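PDB 5DL7: porin from Acinetobacter baumannii AB307-0294, which probably acts as an outer-membrane porin of the OprD family, a calcium-binding beta-barrel thought to let small solutes pass through its central pore. Local coordinates for residues Phe32-Lys37 against Pro138-Pro143; Leu293-Gly298 against Ser309-Asn314; Gly92-Pro95 against Ser101-Asp104; Thr291-Pro294 against Glu300-Val303. All blocks are in the same frame, centred on the assembly; numbering follows the deposited sequence.

Contact 1: Phe32-Lys37 against Pro138-Pro143; sequences FDRDYK and PARLFP. With CA (calcium ion), chain D.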
loop_
_atom_site.group_PDB
_atom_site.type_symbol
_atom_site.label_atom_id
_atom_site.label_comp_id
_atom_site.label_asym_id
_atom_site.label_seq_id
_atom_site.Cartn_x
_atom_site.Cartn_y
_atom_site.Cartn_z
ATOM N N PHE A 32 4.373 -11.683 -11.239
ATOM C CA PHE A 32 3.050 -11.012 -11.189
ATOM C C PHE A 32 2.338 -11.377 -12.479
ATOM O O PHE A 32 2.900 -11.238 -13.538
ATOM C CB PHE A 32 3.244 -9.496 -11.152
ATOM C CG PHE A 32 1.957 -8.681 -11.123
ATOM C CD1 PHE A 32 1.222 -8.469 -12.296
ATOM C CD2 PHE A 32 1.499 -8.106 -9.931
ATOM C CE1 PHE A 32 0.053 -7.751 -12.292
ATOM C CE2 PHE A 32 0.313 -7.352 -9.917
ATOM C CZ PHE A 32 -0.415 -7.208 -11.096
ATOM N N ASP A 33 1.151 -11.940 -12.323
ATOM C CA ASP A 33 0.351 -12.289 -13.553
ATOM C C ASP A 33 -1.072 -11.896 -13.255
ATOM O O ASP A 33 -1.773 -12.662 -12.557
ATOM C CB ASP A 33 0.424 -13.784 -13.714
ATOM C CG ASP A 33 -0.506 -14.321 -14.927
ATOM O OD1 ASP A 33 -0.578 -13.543 -15.930
ATOM O OD2 ASP A 33 -1.116 -15.474 -14.791
ATOM N N ARG A 34 -1.601 -10.875 -13.906
ATOM C CA ARG A 34 -3.018 -10.546 -13.788
ATOM C C ARG A 34 -3.602 -10.962 -15.218
ATOM O O ARG A 34 -3.464 -10.286 -16.196
ATOM C CB ARG A 34 -3.193 -9.095 -13.511
ATOM C CG ARG A 34 -4.637 -8.598 -13.482
ATOM C CD ARG A 34 -4.822 -7.166 -13.201
ATOM N NE ARG A 34 -4.460 -6.894 -11.774
ATOM C CZ ARG A 34 -4.070 -5.750 -11.278
ATOM N NH1 ARG A 34 -4.107 -4.633 -11.962
ATOM N NH2 ARG A 34 -3.902 -5.597 -9.946
ATOM N N ASP A 35 -4.204 -12.116 -15.241
ATOM C CA ASP A 35 -4.654 -12.719 -16.522
ATOM C C ASP A 35 -6.055 -12.354 -16.685
ATOM O O ASP A 35 -7.026 -12.911 -16.108
ATOM C CB ASP A 35 -4.458 -14.187 -16.456
ATOM C CG ASP A 35 -4.770 -14.838 -17.804
ATOM O OD1 ASP A 35 -5.507 -14.245 -18.605
ATOM O OD2 ASP A 35 -4.230 -15.977 -17.876
ATOM N N TYR A 36 -6.265 -11.387 -17.590
ATOM C CA TYR A 36 -7.601 -10.865 -17.904
ATOM C C TYR A 36 -8.490 -11.914 -18.451
ATOM O O TYR A 36 -8.083 -12.688 -19.353
ATOM C CB TYR A 36 -7.506 -9.727 -18.908
ATOM C CG TYR A 36 -6.589 -8.678 -18.556
ATOM C CD1 TYR A 36 -6.701 -7.938 -17.385
ATOM C CD2 TYR A 36 -5.484 -8.341 -19.438
ATOM C CE1 TYR A 36 -5.852 -6.860 -17.061
ATOM C CE2 TYR A 36 -4.630 -7.331 -19.143
ATOM C CZ TYR A 36 -4.790 -6.574 -17.907
ATOM O OH TYR A 36 -3.910 -5.574 -17.713
ATOM N N LYS A 37 -9.741 -11.987 -17.989
ATOM C CA LYS A 37 -10.718 -12.954 -18.507
ATOM C C LYS A 37 -11.140 -12.692 -19.959
ATOM O O LYS A 37 -11.323 -13.692 -20.685
ATOM C CB LYS A 37 -11.911 -13.129 -17.604
ATOM C CG LYS A 37 -11.351 -13.692 -16.281
ATOM C CD LYS A 37 -12.187 -14.653 -15.406
ATOM C CE LYS A 37 -13.113 -13.965 -14.414
ATOM N NZ LYS A 37 -14.320 -14.933 -14.357
ATOM N N PRO A 138 4.099 -0.473 -1.136
ATOM C CA PRO A 138 4.992 -1.497 -1.053
ATOM C C PRO A 138 4.614 -2.696 -2.041
ATOM O O PRO A 138 5.323 -3.709 -1.941
ATOM C CB PRO A 138 4.790 -1.998 0.450
ATOM C CG PRO A 138 3.341 -1.961 0.431
ATOM C CD PRO A 138 2.878 -0.670 -0.250
ATOM N N ALA A 139 3.665 -2.510 -2.887
ATOM C CA ALA A 139 2.990 -3.678 -3.528
ATOM C C ALA A 139 3.654 -4.101 -4.828
ATOM O O ALA A 139 3.281 -5.133 -5.377
ATOM C CB ALA A 139 1.593 -3.260 -3.779
ATOM N N ARG A 140 4.800 -3.482 -5.221
ATOM C CA ARG A 140 5.573 -3.932 -6.382
ATOM C C ARG A 140 6.981 -4.254 -5.981
ATOM O O ARG A 140 7.212 -4.714 -4.831
ATOM C CB ARG A 140 5.299 -3.066 -7.657
ATOM C CG ARG A 140 3.898 -3.024 -8.157
ATOM C CD ARG A 140 3.383 -4.340 -8.730
ATOM N NE ARG A 140 2.013 -4.139 -9.171
ATOM C CZ ARG A 140 0.917 -4.124 -8.450
ATOM N NH1 ARG A 140 0.932 -4.323 -7.128
ATOM N NH2 ARG A 140 -0.260 -3.782 -8.974
ATOM N N LEU A 141 7.994 -4.071 -6.819
ATOM C CA LEU A 141 9.260 -4.542 -6.510
ATOM C C LEU A 141 9.930 -3.683 -5.464
ATOM O O LEU A 141 10.664 -4.172 -4.649
ATOM C CB LEU A 141 10.111 -4.643 -7.779
ATOM C CG LEU A 141 11.445 -5.316 -7.630
ATOM C CD1 LEU A 141 11.218 -6.837 -7.350
ATOM C CD2 LEU A 141 12.353 -5.200 -8.894
ATOM N N PHE A 142 9.849 -2.375 -5.616
ATOM C CA PHE A 142 10.495 -1.370 -4.772
ATOM C C PHE A 142 9.468 -0.438 -4.236
ATOM O O PHE A 142 8.475 -0.149 -4.863
ATOM C CB PHE A 142 11.486 -0.545 -5.673
ATOM C CG PHE A 142 12.527 -1.358 -6.288
ATOM C CD1 PHE A 142 13.326 -2.240 -5.539
ATOM C CD2 PHE A 142 12.929 -1.236 -7.613
ATOM C CE1 PHE A 142 14.336 -3.036 -6.075
ATOM C CE2 PHE A 142 13.930 -2.040 -8.104
ATOM C CZ PHE A 142 14.677 -2.897 -7.338
ATOM N N PRO A 143 9.757 0.222 -3.107
ATOM C CA PRO A 143 8.818 1.179 -2.513
ATOM C C PRO A 143 8.733 2.459 -3.337
ATOM O O PRO A 143 9.725 2.890 -3.850
ATOM C CB PRO A 143 9.510 1.542 -1.151
ATOM C CG PRO A 143 10.881 1.162 -1.234
ATOM C CD PRO A 143 10.941 -0.004 -2.261
HETATM CA CA CA D . -6.286 -13.658 -20.591
HETATM O O HOH W 1 -3.274 -3.052 -8.475
HETATM O O HOH W 2 -7.484 -15.522 -20.056
#
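One water is held between two guanidinium groups, accepting from Arg34 NH2 at 3.0 Å and from Arg140 NH2 at 3.1 Å, and it lies in the plane of both. Here the strand 22-36 of the OprD-type barrel meets the inward-reaching loop between strands 134-135 and 145-147. The two guanidinium planes stand 88° apart, so their NH2 atoms come near each other without stacking. Arginines lining the inner wall are a familiar feature of this family's channels and suit the passage of anionic solutes, a role these two probably share.

The ring of Phe32 meets one face of the Arg140 guanidinium with its CE2 corner. With CG anti to the backbone N (chi1 179°), the ring reaches toward Arg140, and CE2 lies over the centre of that guanidinium, 3.6 Å from Arg140 CZ, the two planes being 30° apart. The same group is fixed from other sides by Ala139 O, which takes NH1, and by Ser91 O, which takes NE; Arg34 NE is paired with Glu408. Further along the strand, Asp35 and Tyr36 join Asp39 and Thr44 around a calcium ion, with Asp35 OD1 at 2.2 Å and Tyr36 O at 2.4 Å from the metal.

Contact 2: Leu293-Gly298 against Ser309-Asn314; sequences LPFLSG and SSDYSN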
loop_
_atom_site.group_PDB
_atom_site.type_symbol
_atom_site.label_atom_id
_atom_site.label_comp_id
_atom_site.label_asym_id
_atom_site.label_seq_id
_atom_site.Cartn_x
_atom_site.Cartn_y
_atom_site.Cartn_z
ATOM N N LEU A 293 -13.394 8.254 -3.853
ATOM C CA LEU A 293 -12.300 8.622 -2.964
ATOM C C LEU A 293 -10.979 8.992 -3.737
ATOM O O LEU A 293 -10.513 8.178 -4.495
ATOM C CB LEU A 293 -11.902 7.463 -2.054
ATOM C CG LEU A 293 -10.796 7.651 -1.024
ATOM C CD1 LEU A 293 -11.146 8.693 0.010
ATOM C CD2 LEU A 293 -10.342 6.329 -0.458
ATOM N N PRO A 294 -10.488 10.175 -3.549
ATOM C CA PRO A 294 -9.127 10.498 -4.095
ATOM C C PRO A 294 -8.019 10.089 -3.181
ATOM O O PRO A 294 -8.155 10.045 -1.964
ATOM C CB PRO A 294 -9.086 12.040 -4.237
ATOM C CG PRO A 294 -9.957 12.459 -3.015
ATOM C CD PRO A 294 -11.009 11.375 -2.832
ATOM N N PHE A 295 -6.839 9.831 -3.809
ATOM C CA PHE A 295 -5.601 9.547 -3.083
ATOM C C PHE A 295 -4.415 9.746 -4.025
ATOM O O PHE A 295 -4.681 9.879 -5.229
ATOM C CB PHE A 295 -5.623 8.146 -2.381
ATOM C CG PHE A 295 -6.135 7.008 -3.265
ATOM C CD1 PHE A 295 -5.210 6.300 -4.054
ATOM C CD2 PHE A 295 -7.493 6.628 -3.242
ATOM C CE1 PHE A 295 -5.640 5.283 -4.837
ATOM C CE2 PHE A 295 -7.969 5.662 -4.061
ATOM C CZ PHE A 295 -7.039 4.994 -4.902
ATOM N N LEU A 296 -3.246 9.704 -3.509
ATOM C CA LEU A 296 -2.052 10.014 -4.334
ATOM C C LEU A 296 -1.845 8.999 -5.415
ATOM O O LEU A 296 -2.158 7.812 -5.280
ATOM C CB LEU A 296 -0.832 10.226 -3.426
ATOM C CG LEU A 296 -0.928 11.481 -2.616
ATOM C CD1 LEU A 296 0.110 11.444 -1.470
ATOM C CD2 LEU A 296 -0.604 12.743 -3.396
ATOM N N SER A 297 -1.213 9.441 -6.477
ATOM C CA SER A 297 -0.830 8.568 -7.609
ATOM C C SER A 297 0.108 7.460 -7.146
ATOM O O SER A 297 0.985 7.642 -6.239
ATOM C CB SER A 297 -0.170 9.418 -8.735
ATOM O OG SER A 297 1.036 10.037 -8.247
ATOM N N GLY A 298 0.090 6.389 -7.927
ATOM C CA GLY A 298 1.088 5.309 -7.827
ATOM C C GLY A 298 0.955 4.290 -6.705
ATOM O O GLY A 298 1.898 3.539 -6.352
ATOM N N SER A 309 -7.052 -6.838 -6.845
ATOM C CA SER A 309 -7.396 -6.683 -8.267
ATOM C C SER A 309 -8.287 -5.414 -8.500
ATOM O O SER A 309 -8.664 -5.222 -9.662
ATOM C CB SER A 309 -8.130 -7.900 -8.826
ATOM O OG SER A 309 -7.287 -9.035 -8.649
ATOM N N SER A 310 -8.643 -4.673 -7.446
ATOM C CA SER A 310 -9.401 -3.430 -7.558
ATOM C C SER A 310 -9.190 -2.660 -6.283
ATOM O O SER A 310 -8.901 -3.252 -5.232
ATOM C CB SER A 310 -10.926 -3.723 -7.676
ATOM O OG SER A 310 -11.795 -2.546 -7.612
ATOM N N ASP A 311 -9.511 -1.375 -6.309
ATOM C CA ASP A 311 -9.492 -0.535 -5.135
ATOM C C ASP A 311 -10.755 -0.534 -4.313
ATOM O O ASP A 311 -10.678 -0.033 -3.153
ATOM C CB ASP A 311 -8.946 0.836 -5.425
ATOM C CG ASP A 311 -9.810 1.733 -6.086
ATOM O OD1 ASP A 311 -11.050 1.527 -6.317
ATOM O OD2 ASP A 311 -9.501 2.929 -5.987
ATOM N N TYR A 312 -11.867 -1.009 -4.849
ATOM C CA TYR A 312 -13.172 -1.074 -4.103
ATOM C C TYR A 312 -13.581 0.261 -3.520
ATOM O O TYR A 312 -14.408 0.303 -2.622
ATOM C CB TYR A 312 -13.156 -2.205 -3.054
ATOM C CG TYR A 312 -13.315 -3.570 -3.627
ATOM C CD1 TYR A 312 -12.238 -4.251 -4.021
ATOM C CD2 TYR A 312 -14.495 -4.180 -3.642
ATOM C CE1 TYR A 312 -12.339 -5.529 -4.619
ATOM C CE2 TYR A 312 -14.672 -5.434 -4.178
ATOM C CZ TYR A 312 -13.599 -6.116 -4.652
ATOM O OH TYR A 312 -13.704 -7.360 -5.268
ATOM N N SER A 313 -13.144 1.383 -4.141
ATOM C CA SER A 313 -13.290 2.737 -3.607
ATOM C C SER A 313 -14.100 3.668 -4.530
ATOM O O SER A 313 -13.900 4.934 -4.459
ATOM C CB SER A 313 -11.896 3.338 -3.214
ATOM O OG SER A 313 -11.228 2.449 -2.234
ATOM N N ASN A 314 -14.969 3.102 -5.358
ATOM C CA ASN A 314 -15.747 3.897 -6.323
ATOM C C ASN A 314 -16.821 4.691 -5.653
ATOM O O ASN A 314 -17.277 4.359 -4.501
ATOM C CB ASN A 314 -16.337 2.932 -7.318
ATOM C CG ASN A 314 -15.261 2.295 -8.154
ATOM O OD1 ASN A 314 -14.628 2.973 -8.987
ATOM N ND2 ASN A 314 -14.920 1.022 -7.925
#
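Within the long loop joining strands 278-288 and 318-327 of the porin barrel, Phe295 meets Asp311 edge-on, and Leu293 lies beside Ser313. The carboxylate of Asp311 comes to the rim of the Phe295 ring: OD2 sits near the ring plane, 3.4 Å from CZ and 3.7 Å from CE2, while the carboxylate plane is turned 58° from that of the ring. An oxygen at this place meets the slightly positive ring hydrogens, not the pi cloud. Both side chains have CG between the backbone N and the carbonyl carbon (chi1 46° in Phe295 and 77° in Asp311), and these torsions bring ring and carboxylate together between the two segments. OD2 is also salt-bridged to Arg188, which would balance its buried charge.

OD1 also accepts within its own segment, from Ser313 N in a hydrogen bond of 3.0 Å that arrives from above the carboxylate plane. Ser313 OG in turn donates to Asp311 O at 2.7 Å. Across the segments the backbone adds one weak but straight bond, Leu293 N to Ser313 O at 3.4 Å, and Leu293 CB lies 4.3 Å from Ser313 CB. Since Tyr312 N also donates to Ser310 OG, the 309-314 segment combines an ST turn with an overlapping Asx turn, compact turns that shape a loop lacking helix and strand.

Contact 3: Gly92-Pro95 against Ser101-Asp104; sequences GLLP and SRDD. With CA (calcium ion), chain E; CA (calcium ion), chain C.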
loop_
_atom_site.group_PDB
_atom_site.type_symbol
_atom_site.label_atom_id
_atom_site.label_comp_id
_atom_site.label_asym_id
_atom_site.label_seq_id
_atom_site.Cartn_x
_atom_site.Cartn_y
_atom_site.Cartn_z
ATOM N N GLY A 92 3.882 -3.113 -13.279
ATOM C CA GLY A 92 4.468 -2.313 -12.272
ATOM C C GLY A 92 5.778 -2.767 -11.587
ATOM O O GLY A 92 6.307 -2.115 -10.725
ATOM N N LEU A 93 6.245 -3.952 -11.930
ATOM C CA LEU A 93 7.456 -4.460 -11.399
ATOM C C LEU A 93 8.682 -3.815 -12.093
ATOM O O LEU A 93 9.769 -3.922 -11.634
ATOM C CB LEU A 93 7.590 -6.018 -11.597
ATOM C CG LEU A 93 6.576 -6.860 -10.791
ATOM C CD1 LEU A 93 6.897 -8.314 -10.953
ATOM C CD2 LEU A 93 6.623 -6.513 -9.298
ATOM N N LEU A 94 8.485 -3.432 -13.374
ATOM C CA LEU A 94 9.621 -2.964 -14.213
ATOM C C LEU A 94 9.133 -1.670 -14.999
ATOM O O LEU A 94 7.900 -1.566 -15.350
ATOM C CB LEU A 94 9.959 -3.992 -15.261
ATOM C CG LEU A 94 10.583 -5.316 -14.725
ATOM C CD1 LEU A 94 10.499 -6.395 -15.789
ATOM C CD2 LEU A 94 12.021 -5.067 -14.334
ATOM N N PRO A 95 10.061 -0.780 -15.267
ATOM C CA PRO A 95 9.738 0.373 -16.183
ATOM C C PRO A 95 9.340 -0.131 -17.538
ATOM O O PRO A 95 9.887 -1.148 -18.095
ATOM C CB PRO A 95 10.977 1.221 -16.166
ATOM C CG PRO A 95 11.851 0.662 -15.025
ATOM C CD PRO A 95 11.502 -0.804 -14.980
ATOM N N SER A 101 7.915 -2.135 -24.414
ATOM C CA SER A 101 9.131 -2.903 -24.094
ATOM C C SER A 101 9.466 -2.531 -22.607
ATOM O O SER A 101 9.369 -1.374 -22.145
ATOM C CB SER A 101 10.317 -2.626 -25.094
ATOM O OG SER A 101 10.566 -1.273 -24.902
ATOM N N ARG A 102 9.956 -3.562 -21.915
ATOM C CA ARG A 102 10.506 -3.311 -20.546
ATOM C C ARG A 102 11.933 -2.797 -20.630
ATOM O O ARG A 102 12.701 -3.381 -21.364
ATOM C CB ARG A 102 10.582 -4.666 -19.829
ATOM C CG ARG A 102 9.227 -4.914 -19.193
ATOM C CD ARG A 102 7.997 -4.970 -20.098
ATOM N NE ARG A 102 6.831 -5.517 -19.342
ATOM C CZ ARG A 102 5.563 -5.521 -19.781
ATOM N NH1 ARG A 102 5.226 -4.946 -20.951
ATOM N NH2 ARG A 102 4.568 -6.119 -19.100
ATOM N N ASP A 103 12.288 -1.892 -19.746
ATOM C CA ASP A 103 13.658 -1.793 -19.400
ATOM C C ASP A 103 14.115 -3.041 -18.606
ATOM O O ASP A 103 13.433 -3.383 -17.671
ATOM C CB ASP A 103 13.847 -0.562 -18.567
ATOM C CG ASP A 103 13.647 0.795 -19.400
ATOM O OD1 ASP A 103 13.866 0.732 -20.663
ATOM O OD2 ASP A 103 13.307 1.797 -18.782
ATOM N N ASP A 104 15.265 -3.553 -18.904
ATOM C CA ASP A 104 15.723 -4.827 -18.382
ATOM C C ASP A 104 16.448 -4.730 -17.031
ATOM O O ASP A 104 16.606 -5.775 -16.339
ATOM C CB ASP A 104 16.512 -5.546 -19.378
ATOM C CG ASP A 104 15.650 -5.925 -20.585
ATOM O OD1 ASP A 104 14.436 -6.301 -20.474
ATOM O OD2 ASP A 104 16.114 -5.720 -21.690
HETATM CA CA CA E . 13.678 -5.179 -22.748
HETATM CA CA CA C . 13.213 3.297 -20.882
HETATM O O HOH W 3 11.622 4.142 -19.392
HETATM O O HOH W 4 14.421 -3.310 -23.632
HETATM O O HOH W 5 11.799 -6.843 -22.364
#
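Leu94 and Arg102 cross at about a right angle, and so do Pro95 and Asp103, which makes this a pair of perpendicular crossings inside the loop between strands 66-79 and 105-117 of the OprD-type barrel. In the first crossing, Leu94 CD1 rests on the aliphatic stem of Arg102, 3.9 Å from CG. The Arg102 chain bends at chi2 (60°) and leads its charged end away from the leucine, to a salt bridge with Asp48 through NE and to Tyr88 O through NH1. The stem thus offers Leu94 a hydrocarbon surface while the guanidinium is satisfied elsewhere.

In the second crossing, Pro95 CB lies against the carboxylate of Asp103, 3.6 Å from OD2. That carboxylate grips a calcium ion with both oxygens, OD1 at 2.7 Å and OD2 at 2.6 Å from the metal, and Asn97 also binds this ion. The proline therefore packs against a metal-bound group. Between the crossings the backbones are joined by Asp103 N donating to Pro95 O, a bond of 3.0 Å whose donor stands 39° above the carbonyl plane; the same oxygen receives Arg102 CA in a CH...O contact of 3.3 Å.

Asp103 points toward the 92-95 segment and Asp104 away from it, and the two bind different calcium ions. The second calcium ion is bound by Arg102 O at 2.5 Å, by both carboxylate oxygens of Asp104, OD1 being at 2.6 Å, and by two waters.

Contact 4: Thr291-Pro294 against Glu300-Val303; sequences TGLP and ESPV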
loop_
_atom_site.group_PDB
_atom_site.type_symbol
_atom_site.label_atom_id
_atom_site.label_comp_id
_atom_site.label_asym_id
_atom_site.label_seq_id
_atom_site.Cartn_x
_atom_site.Cartn_y
_atom_site.Cartn_z
ATOM N N THR A 291 -18.514 12.043 -5.641
ATOM C CA THR A 291 -17.383 11.319 -6.218
ATOM C C THR A 291 -16.924 10.175 -5.479
ATOM O O THR A 291 -17.219 10.082 -4.259
ATOM C CB THR A 291 -16.215 12.301 -6.559
ATOM O OG1 THR A 291 -15.454 12.662 -5.312
ATOM C CG2 THR A 291 -16.620 13.539 -7.256
ATOM N N GLY A 292 -15.990 9.424 -6.019
ATOM C CA GLY A 292 -15.290 8.453 -5.269
ATOM C C GLY A 292 -14.167 9.112 -4.489
ATOM O O GLY A 292 -13.958 10.288 -4.442
ATOM N N LEU A 293 -13.394 8.254 -3.853
ATOM C CA LEU A 293 -12.300 8.622 -2.964
ATOM C C LEU A 293 -10.979 8.992 -3.737
ATOM O O LEU A 293 -10.513 8.178 -4.495
ATOM C CB LEU A 293 -11.902 7.463 -2.054
ATOM C CG LEU A 293 -10.796 7.651 -1.024
ATOM C CD1 LEU A 293 -11.146 8.693 0.010
ATOM C CD2 LEU A 293 -10.342 6.329 -0.458
ATOM N N PRO A 294 -10.488 10.175 -3.549
ATOM C CA PRO A 294 -9.127 10.498 -4.095
ATOM C C PRO A 294 -8.019 10.089 -3.181
ATOM O O PRO A 294 -8.155 10.045 -1.964
ATOM C CB PRO A 294 -9.086 12.040 -4.237
ATOM C CG PRO A 294 -9.957 12.459 -3.015
ATOM C CD PRO A 294 -11.009 11.375 -2.832
ATOM N N GLU A 300 -2.053 2.169 -3.780
ATOM C CA GLU A 300 -3.314 1.509 -3.494
ATOM C C GLU A 300 -4.179 2.450 -2.751
ATOM O O GLU A 300 -3.775 3.394 -2.037
ATOM C CB GLU A 300 -3.017 0.203 -2.674
ATOM C CG GLU A 300 -2.398 -0.907 -3.564
ATOM C CD GLU A 300 -0.929 -0.579 -4.095
ATOM O OE1 GLU A 300 -0.131 -0.126 -3.168
ATOM O OE2 GLU A 300 -0.763 -0.871 -5.315
ATOM N N SER A 301 -5.530 2.243 -2.861
ATOM C CA SER A 301 -6.437 3.021 -1.941
ATOM C C SER A 301 -6.127 2.792 -0.497
ATOM O O SER A 301 -5.715 1.668 -0.073
ATOM C CB SER A 301 -7.899 2.507 -2.219
ATOM O OG SER A 301 -8.770 3.166 -1.286
ATOM N N PRO A 302 -6.194 3.798 0.312
ATOM C CA PRO A 302 -5.865 3.747 1.730
ATOM C C PRO A 302 -6.886 3.178 2.694
ATOM O O PRO A 302 -6.669 3.164 3.885
ATOM C CB PRO A 302 -5.512 5.195 2.076
ATOM C CG PRO A 302 -6.530 5.914 1.284
ATOM C CD PRO A 302 -6.469 5.201 -0.095
ATOM N N VAL A 303 -7.959 2.644 2.140
ATOM C CA VAL A 303 -9.068 2.105 2.946
ATOM C C VAL A 303 -8.716 0.755 3.517
ATOM O O VAL A 303 -7.722 0.146 3.211
ATOM C CB VAL A 303 -10.323 2.043 2.020
ATOM C CG1 VAL A 303 -10.721 3.387 1.423
ATOM C CG2 VAL A 303 -10.176 0.991 0.967
#
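Leu293 carries this contact to Ser301, Pro302 and Val303 with a single methyl group. From CB the chain runs toward the 300-303 segment, because CG is anti to the backbone N (chi1 -179°); CG then forks, and CD2 takes the branch that faces the partner segment, while CD1 is directed away from it. At CD2 three residues converge. Val303 CG1 is nearest at 3.5 Å, the two side chains sliding past each other in opposite directions. Ser301 OG follows at 3.6 Å, and Pro302 CD completes the group at 4.1 Å.

The contact is apolar packing of Leu293 on Pro302 and Val303, with no hydrogen bond between the segments and the serine oxygen beside the methyl. That oxygen has its polar partner in Ser313 OG. The valine also presses on His266 and Ser268 of the barrel wall, and Leu293 lies against Phe249 and Ser251, so the cluster backs onto strands 240-253 and 263-275. The arrangement is that of a long inward-folded loop of an OprD-type barrel, packed on itself and held to the inner wall by packing and by polar bonds such as Pro302 O with Arg247.

Overall arrangement
Contacts 2 and 4 form one unit: their centres are 4 Å apart, they share Leu293 and Pro294, and Ser313 OG approaches Ser301 OG at 2.7 Å, a probable hydrogen bond. Contacts 1 and 3 adjoin as well, with centres 12 Å apart; Leu93 CD1 lies 3.8 Å from Phe32 CB, and Gly92 O is 3.4 Å from Arg140 CB. Between them these two hold residues of three calcium sites, whereas contacts 2 and 4 hold no calcium ligand. The groups meet in the barrel interior: Arg34 NH2 is 4.0 Å from Ser309 CA, and Glu300 OE1 is 3.6 Å from Ala139 CB. Loops 138-143 and 293-314 therefore probably narrow the pore together.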